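PDB 5J6C: putative reductase from Peptoclostridium difficile, which probably uses bound flavin mononucleotide to reduce nitro compounds, possibly including the antibiotic metronidazole. Local coordinates for residues A[51-63]-A[122-136]. Sequence-based numbering, arbitrary orientation.
With FMN (flavin mononucleotide), chain E.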
loop_
_atom_site.group_PDB
_atom_site.type_symbol
_atom_site.label_atom_id
_atom_site.label_comp_id
_atom_site.label_asym_id
_atom_site.label_seq_id
_atom_site.Cartn_x
_atom_site.Cartn_y
_atom_site.Cartn_z
ATOM N N LYS A 51 -4.222 -21.474 4.050
ATOM C CA LYS A 51 -3.595 -20.177 4.287
ATOM C C LYS A 51 -3.490 -19.372 2.998
ATOM O O LYS A 51 -3.754 -18.166 3.003
ATOM C CB LYS A 51 -2.217 -20.358 4.925
ATOM C CG LYS A 51 -2.265 -20.813 6.378
ATOM C CD LYS A 51 -0.891 -20.788 7.072
ATOM C CE LYS A 51 -1.027 -21.297 8.521
ATOM N NZ LYS A 51 0.190 -21.177 9.371
ATOM N N LEU A 52 -3.111 -20.016 1.887
ATOM C CA LEU A 52 -3.156 -19.346 0.589
ATOM C C LEU A 52 -4.515 -18.706 0.356
ATOM O O LEU A 52 -4.600 -17.540 -0.061
ATOM C CB LEU A 52 -2.845 -20.327 -0.543
ATOM C CG LEU A 52 -2.951 -19.758 -1.972
ATOM C CD1 LEU A 52 -2.112 -18.468 -2.156
ATOM C CD2 LEU A 52 -2.581 -20.782 -3.052
ATOM N N ASP A 53 -5.590 -19.448 0.655
ATOM C CA ASP A 53 -6.936 -18.962 0.379
ATOM C C ASP A 53 -7.240 -17.690 1.164
ATOM O O ASP A 53 -7.830 -16.751 0.625
ATOM C CB ASP A 53 -7.963 -20.049 0.700
ATOM C CG ASP A 53 -7.974 -21.169 -0.325
ATOM O OD1 ASP A 53 -7.390 -20.991 -1.420
ATOM O OD2 ASP A 53 -8.575 -22.232 -0.034
ATOM N N LYS A 54 -6.850 -17.644 2.440
ATOM C CA LYS A 54 -7.094 -16.447 3.235
ATOM C C LYS A 54 -6.252 -15.270 2.740
ATOM O O LYS A 54 -6.710 -14.123 2.771
ATOM C CB LYS A 54 -6.824 -16.729 4.708
ATOM C CG LYS A 54 -7.812 -17.698 5.345
ATOM C CD LYS A 54 -7.317 -18.117 6.716
ATOM C CE LYS A 54 -8.342 -18.973 7.473
ATOM N NZ LYS A 54 -7.724 -19.514 8.709
ATOM N N ILE A 55 -5.025 -15.533 2.278
ATOM C CA ILE A 55 -4.189 -14.472 1.702
ATOM C C ILE A 55 -4.843 -13.884 0.456
ATOM O O ILE A 55 -4.877 -12.662 0.266
ATOM C CB ILE A 55 -2.781 -15.006 1.391
ATOM C CG1 ILE A 55 -2.018 -15.310 2.675
ATOM C CG2 ILE A 55 -2.021 -14.028 0.537
ATOM C CD1 ILE A 55 -0.709 -16.032 2.423
ATOM N N LEU A 56 -5.380 -14.742 -0.409
ATOM C CA LEU A 56 -6.036 -14.248 -1.614
ATOM C C LEU A 56 -7.308 -13.468 -1.282
ATOM O O LEU A 56 -7.622 -12.480 -1.954
ATOM C CB LEU A 56 -6.322 -15.422 -2.552
ATOM C CG LEU A 56 -5.063 -16.002 -3.217
ATOM C CD1 LEU A 56 -5.298 -17.389 -3.800
ATOM C CD2 LEU A 56 -4.585 -15.041 -4.300
ATOM N N LYS A 57 -8.055 -13.902 -0.257
ATOM C CA LYS A 57 -9.240 -13.165 0.180
ATOM C C LYS A 57 -8.882 -11.766 0.662
ATOM O O LYS A 57 -9.590 -10.805 0.356
ATOM C CB LYS A 57 -9.965 -13.918 1.293
ATOM C CG LYS A 57 -10.965 -14.951 0.829
ATOM C CD LYS A 57 -11.736 -15.500 2.027
ATOM C CE LYS A 57 -12.941 -16.339 1.625
ATOM N NZ LYS A 57 -13.840 -16.541 2.810
ATOM N N ALA A 58 -7.798 -11.631 1.435
ATOM C CA ALA A 58 -7.374 -10.297 1.862
ATOM C C ALA A 58 -7.033 -9.423 0.664
ATOM O O ALA A 58 -7.428 -8.250 0.609
ATOM C CB ALA A 58 -6.176 -10.384 2.806
ATOM N N ALA A 59 -6.309 -9.981 -0.311
ATOM C CA ALA A 59 -5.958 -9.217 -1.509
ATOM C C ALA A 59 -7.201 -8.759 -2.265
ATOM O O ALA A 59 -7.276 -7.606 -2.708
ATOM C CB ALA A 59 -5.068 -10.052 -2.421
ATOM N N LEU A 60 -8.193 -9.641 -2.408
ATOM C CA LEU A 60 -9.396 -9.291 -3.152
ATOM C C LEU A 60 -10.271 -8.263 -2.436
ATOM O O LEU A 60 -11.201 -7.737 -3.056
ATOM C CB LEU A 60 -10.205 -10.553 -3.435
ATOM C CG LEU A 60 -9.587 -11.523 -4.437
ATOM C CD1 LEU A 60 -10.340 -12.848 -4.405
ATOM C CD2 LEU A 60 -9.620 -10.926 -5.849
ATOM N N LEU A 61 -10.005 -7.975 -1.162
ATOM C CA LEU A 61 -10.769 -6.996 -0.394
ATOM C C LEU A 61 -10.094 -5.631 -0.360
ATOM O O LEU A 61 -10.553 -4.733 0.357
ATOM C CB LEU A 61 -10.990 -7.504 1.034
ATOM C CG LEU A 61 -11.991 -8.644 1.211
ATOM C CD1 LEU A 61 -11.733 -9.349 2.531
ATOM C CD2 LEU A 61 -13.417 -8.107 1.172
ATOM N N ALA A 62 -9.008 -5.462 -1.105
ATOM C CA ALA A 62 -8.235 -4.235 -1.022
ATOM C C ALA A 62 -9.006 -3.067 -1.642
ATOM O O ALA A 62 -9.645 -3.226 -2.694
ATOM C CB ALA A 62 -6.891 -4.406 -1.731
ATOM N N PRO A 63 -8.962 -1.885 -1.022
ATOM C CA PRO A 63 -9.575 -0.713 -1.651
ATOM C C PRO A 63 -8.785 -0.318 -2.890
ATOM O O PRO A 63 -7.553 -0.391 -2.911
ATOM C CB PRO A 63 -9.490 0.361 -0.561
ATOM C CG PRO A 63 -8.281 0.006 0.203
ATOM C CD PRO A 63 -8.224 -1.523 0.201
ATOM N N ILE A 122 -1.380 -1.389 -2.554
ATOM C CA ILE A 122 -2.261 -1.654 -1.424
ATOM C C ILE A 122 -2.585 -3.134 -1.339
ATOM O O ILE A 122 -2.574 -3.724 -0.251
ATOM C CB ILE A 122 -3.539 -0.816 -1.535
ATOM C CG1 ILE A 122 -3.210 0.670 -1.406
ATOM C CG2 ILE A 122 -4.561 -1.280 -0.496
ATOM C CD1 ILE A 122 -4.237 1.546 -2.055
ATOM N N ALA A 123 -2.903 -3.752 -2.477
ATOM C CA ALA A 123 -3.201 -5.179 -2.467
ATOM C C ALA A 123 -2.002 -5.988 -1.978
ATOM O O ALA A 123 -2.151 -6.917 -1.176
ATOM C CB ALA A 123 -3.644 -5.625 -3.860
ATOM N N ALA A 124 -0.799 -5.630 -2.433
ATOM C CA ALA A 124 0.397 -6.333 -1.987
ATOM C C ALA A 124 0.611 -6.174 -0.491
ATOM O O ALA A 124 1.087 -7.106 0.171
ATOM C CB ALA A 124 1.618 -5.821 -2.757
ATOM N N SER A 125 0.279 -5.005 0.063
ATOM C CA SER A 125 0.429 -4.826 1.500
ATOM C C SER A 125 -0.583 -5.672 2.252
ATOM O O SER A 125 -0.248 -6.267 3.279
ATOM C CB SER A 125 0.304 -3.349 1.872
ATOM O OG SER A 125 -1.055 -2.968 2.031
ATOM N N TYR A 126 -1.813 -5.769 1.738
ATOM C CA TYR A 126 -2.798 -6.651 2.362
ATOM C C TYR A 126 -2.321 -8.099 2.326
ATOM O O TYR A 126 -2.503 -8.845 3.295
ATOM C CB TYR A 126 -4.169 -6.507 1.681
ATOM C CG TYR A 126 -5.013 -5.307 2.127
ATOM C CD1 TYR A 126 -4.419 -4.155 2.651
ATOM C CD2 TYR A 126 -6.404 -5.335 2.037
ATOM C CE1 TYR A 126 -5.181 -3.054 3.055
ATOM C CE2 TYR A 126 -7.182 -4.233 2.454
ATOM C CZ TYR A 126 -6.558 -3.100 2.962
ATOM O OH TYR A 126 -7.307 -2.013 3.375
ATOM N N ILE A 127 -1.664 -8.500 1.234
ATOM C CA ILE A 127 -1.133 -9.860 1.131
ATOM C C ILE A 127 -0.089 -10.100 2.217
ATOM O O ILE A 127 -0.157 -11.082 2.971
ATOM C CB ILE A 127 -0.576 -10.105 -0.290
ATOM C CG1 ILE A 127 -1.733 -10.370 -1.263
ATOM C CG2 ILE A 127 0.449 -11.249 -0.320
ATOM C CD1 ILE A 127 -1.373 -10.258 -2.756
ATOM N N GLN A 128 0.862 -9.174 2.350
ATOM C CA GLN A 128 1.920 -9.328 3.343
ATOM C C GLN A 128 1.372 -9.332 4.766
ATOM O O GLN A 128 1.864 -10.084 5.615
ATOM C CB GLN A 128 2.957 -8.228 3.162
ATOM C CG GLN A 128 3.721 -8.354 1.844
ATOM C CD GLN A 128 5.029 -7.583 1.864
ATOM O OE1 GLN A 128 5.068 -6.390 1.546
ATOM N NE2 GLN A 128 6.109 -8.257 2.278
ATOM N N LEU A 129 0.357 -8.505 5.053
ATOM C CA LEU A 129 -0.192 -8.477 6.409
ATOM C C LEU A 129 -0.950 -9.764 6.725
ATOM O O LEU A 129 -0.816 -10.315 7.822
ATOM C CB LEU A 129 -1.096 -7.251 6.600
ATOM C CG LEU A 129 -0.367 -5.903 6.664
ATOM C CD1 LEU A 129 -1.307 -4.717 6.941
ATOM C CD2 LEU A 129 0.740 -5.966 7.709
ATOM N N GLN A 130 -1.749 -10.259 5.781
ATOM C CA GLN A 130 -2.470 -11.500 6.031
ATOM C C GLN A 130 -1.513 -12.685 6.134
ATOM O O GLN A 130 -1.705 -13.566 6.982
ATOM C CB GLN A 130 -3.519 -11.730 4.950
ATOM C CG GLN A 130 -4.279 -13.038 5.114
ATOM C CD GLN A 130 -5.179 -13.056 6.344
ATOM O OE1 GLN A 130 -6.328 -12.624 6.291
ATOM N NE2 GLN A 130 -4.658 -13.568 7.453
ATOM N N ALA A 131 -0.455 -12.707 5.317
ATOM C CA ALA A 131 0.580 -13.723 5.504
ATOM C C ALA A 131 1.155 -13.663 6.912
ATOM O O ALA A 131 1.341 -14.699 7.562
ATOM C CB ALA A 131 1.692 -13.550 4.470
ATOM N N HIS A 132 1.420 -12.452 7.406
ATOM C CA HIS A 132 1.971 -12.281 8.748
ATOM C C HIS A 132 1.023 -12.822 9.815
ATOM O O HIS A 132 1.456 -13.515 10.742
ATOM C CB HIS A 132 2.273 -10.799 8.995
ATOM C CG HIS A 132 2.901 -10.510 10.328
ATOM N ND1 HIS A 132 3.947 -11.249 10.840
ATOM C CD2 HIS A 132 2.647 -9.541 11.242
ATOM C CE1 HIS A 132 4.295 -10.761 12.019
ATOM N NE2 HIS A 132 3.520 -9.724 12.287
ATOM N N GLU A 133 -0.273 -12.522 9.697
ATOM C CA GLU A 133 -1.229 -13.015 10.684
ATOM C C GLU A 133 -1.318 -14.535 10.668
ATOM O O GLU A 133 -1.681 -15.144 11.677
ATOM C CB GLU A 133 -2.616 -12.422 10.440
ATOM C CG GLU A 133 -3.556 -12.676 11.614
ATOM C CD GLU A 133 -5.023 -12.597 11.242
ATOM O OE1 GLU A 133 -5.778 -11.883 11.945
ATOM O OE2 GLU A 133 -5.425 -13.257 10.257
ATOM N N LEU A 134 -0.996 -15.168 9.545
ATOM C CA LEU A 134 -1.073 -16.618 9.453
ATOM C C LEU A 134 0.257 -17.287 9.765
ATOM O O LEU A 134 0.429 -18.470 9.452
ATOM C CB LEU A 134 -1.564 -17.031 8.065
ATOM C CG LEU A 134 -2.907 -16.444 7.640
ATOM C CD1 LEU A 134 -3.177 -16.745 6.164
ATOM C CD2 LEU A 134 -4.033 -16.978 8.530
ATOM N N GLY A 135 1.207 -16.548 10.340
ATOM C CA GLY A 135 2.454 -17.130 10.780
ATOM C C GLY A 135 3.463 -17.376 9.690
ATOM O O GLY A 135 4.410 -18.149 9.892
ATOM N N LEU A 136 3.274 -16.771 8.526
ATOM C CA LEU A 136 4.202 -16.890 7.413
ATOM C C LEU A 136 5.045 -15.622 7.312
ATOM O O LEU A 136 4.656 -14.549 7.782
ATOM C CB LEU A 136 3.446 -17.132 6.099
ATOM C CG LEU A 136 2.644 -18.440 5.963
ATOM C CD1 LEU A 136 1.566 -18.293 4.896
ATOM C CD2 LEU A 136 3.560 -19.620 5.628
HETATM N N1 FMN E . -12.222 8.287 -2.801
HETATM C C2 FMN E . -12.547 9.621 -3.010
HETATM O O2 FMN E . -13.627 10.067 -2.642
HETATM N N3 FMN E . -11.669 10.477 -3.638
HETATM C C4 FMN E . -10.441 10.016 -4.057
HETATM O O4 FMN E . -9.639 10.784 -4.610
HETATM C C4A FMN E . -10.110 8.681 -3.842
HETATM N N5 FMN E . -8.874 8.234 -4.261
HETATM C C5A FMN E . -8.528 6.912 -4.047
HETATM C C6 FMN E . -7.276 6.491 -4.498
HETATM C C7 FMN E . -6.862 5.184 -4.301
HETATM C C7M FMN E . -5.501 4.790 -4.801
HETATM C C8 FMN E . -7.716 4.277 -3.661
HETATM C C8M FMN E . -7.254 2.860 -3.453
HETATM C C9 FMN E . -8.980 4.696 -3.216
HETATM C C9A FMN E . -9.402 6.021 -3.406
HETATM N N10 FMN E . -10.649 6.472 -2.963
HETATM C C10 FMN E . -10.997 7.805 -3.194
HETATM C "C1'" FMN E . -11.645 5.531 -2.322
HETATM C "C2'" FMN E . -12.394 4.872 -3.540
HETATM O "O2'" FMN E . -13.520 5.588 -3.992
HETATM C "C3'" FMN E . -12.857 3.401 -3.524
HETATM O "O3'" FMN E . -14.220 3.124 -3.867
HETATM C "C4'" FMN E . -12.736 2.734 -2.214
HETATM O "O4'" FMN E . -11.401 2.651 -1.782
HETATM C "C5'" FMN E . -13.350 1.351 -2.462
HETATM O "O5'" FMN E . -14.557 1.350 -1.742
HETATM P P FMN E . -14.401 1.073 -0.168
HETATM O O1P FMN E . -14.313 -0.421 -0.001
HETATM O O2P FMN E . -13.123 1.665 0.377
HETATM O O3P FMN E . -15.600 1.613 0.599
#
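Extended beyond CG, the Lys51 chain slides past Leu134 in the opposite direction, while Gln130, its CG anti to the backbone N (chi1 178°), bends at chi2 and lays CG against the backbone of Lys54 and Ile55. Lys51 and Gln130 lie on a roughly antiparallel helix pair of the nitroreductase fold, helices 51-60 and 122-133, whose axes pass 8.0 Å apart at 147°. Small residues permit this closeness: Ala58 CB sits 3.7 Å from Gln130 CB, and Ala59 CB meets Ile127 CG1 at 3.5 Å. Branched Ile55 reaches two ways, CG2 onto Ile127 CG2 and CD1 to the methyls of Ala131 and Leu136; Ile55 and Ile127 also pack on Ile104 of strand 102-109, joining the pair to the sheet. The amide of Gln130 turns along its own helix, NE2 donating to Glu133 OE2 (2.9 Å). At the other end, the Tyr126 ring takes Ala58 O at its edge, in plane, 3.4 Å from CD2, and its OH lies 3.3 Å from Pro63 CD. Rigid Pro63 packs CD against both Tyr126 and Ile122 and borders the FMN ribityl chain, CB 3.2 Å from O4', while Ile122 CD1 touches ring methyl C8M; second-subunit arginines also bind this FMN. Gly135, whose positive phi suits glycine, is the C' residue of a Schellman motif ending helix 122-133; just before it, Leu134 O accepts a hydrogen bond from Lys51 NZ at 2.7 Å, nearly in line with the carbonyl bond (162°), and the same NZ also bonds Tyr178 OH.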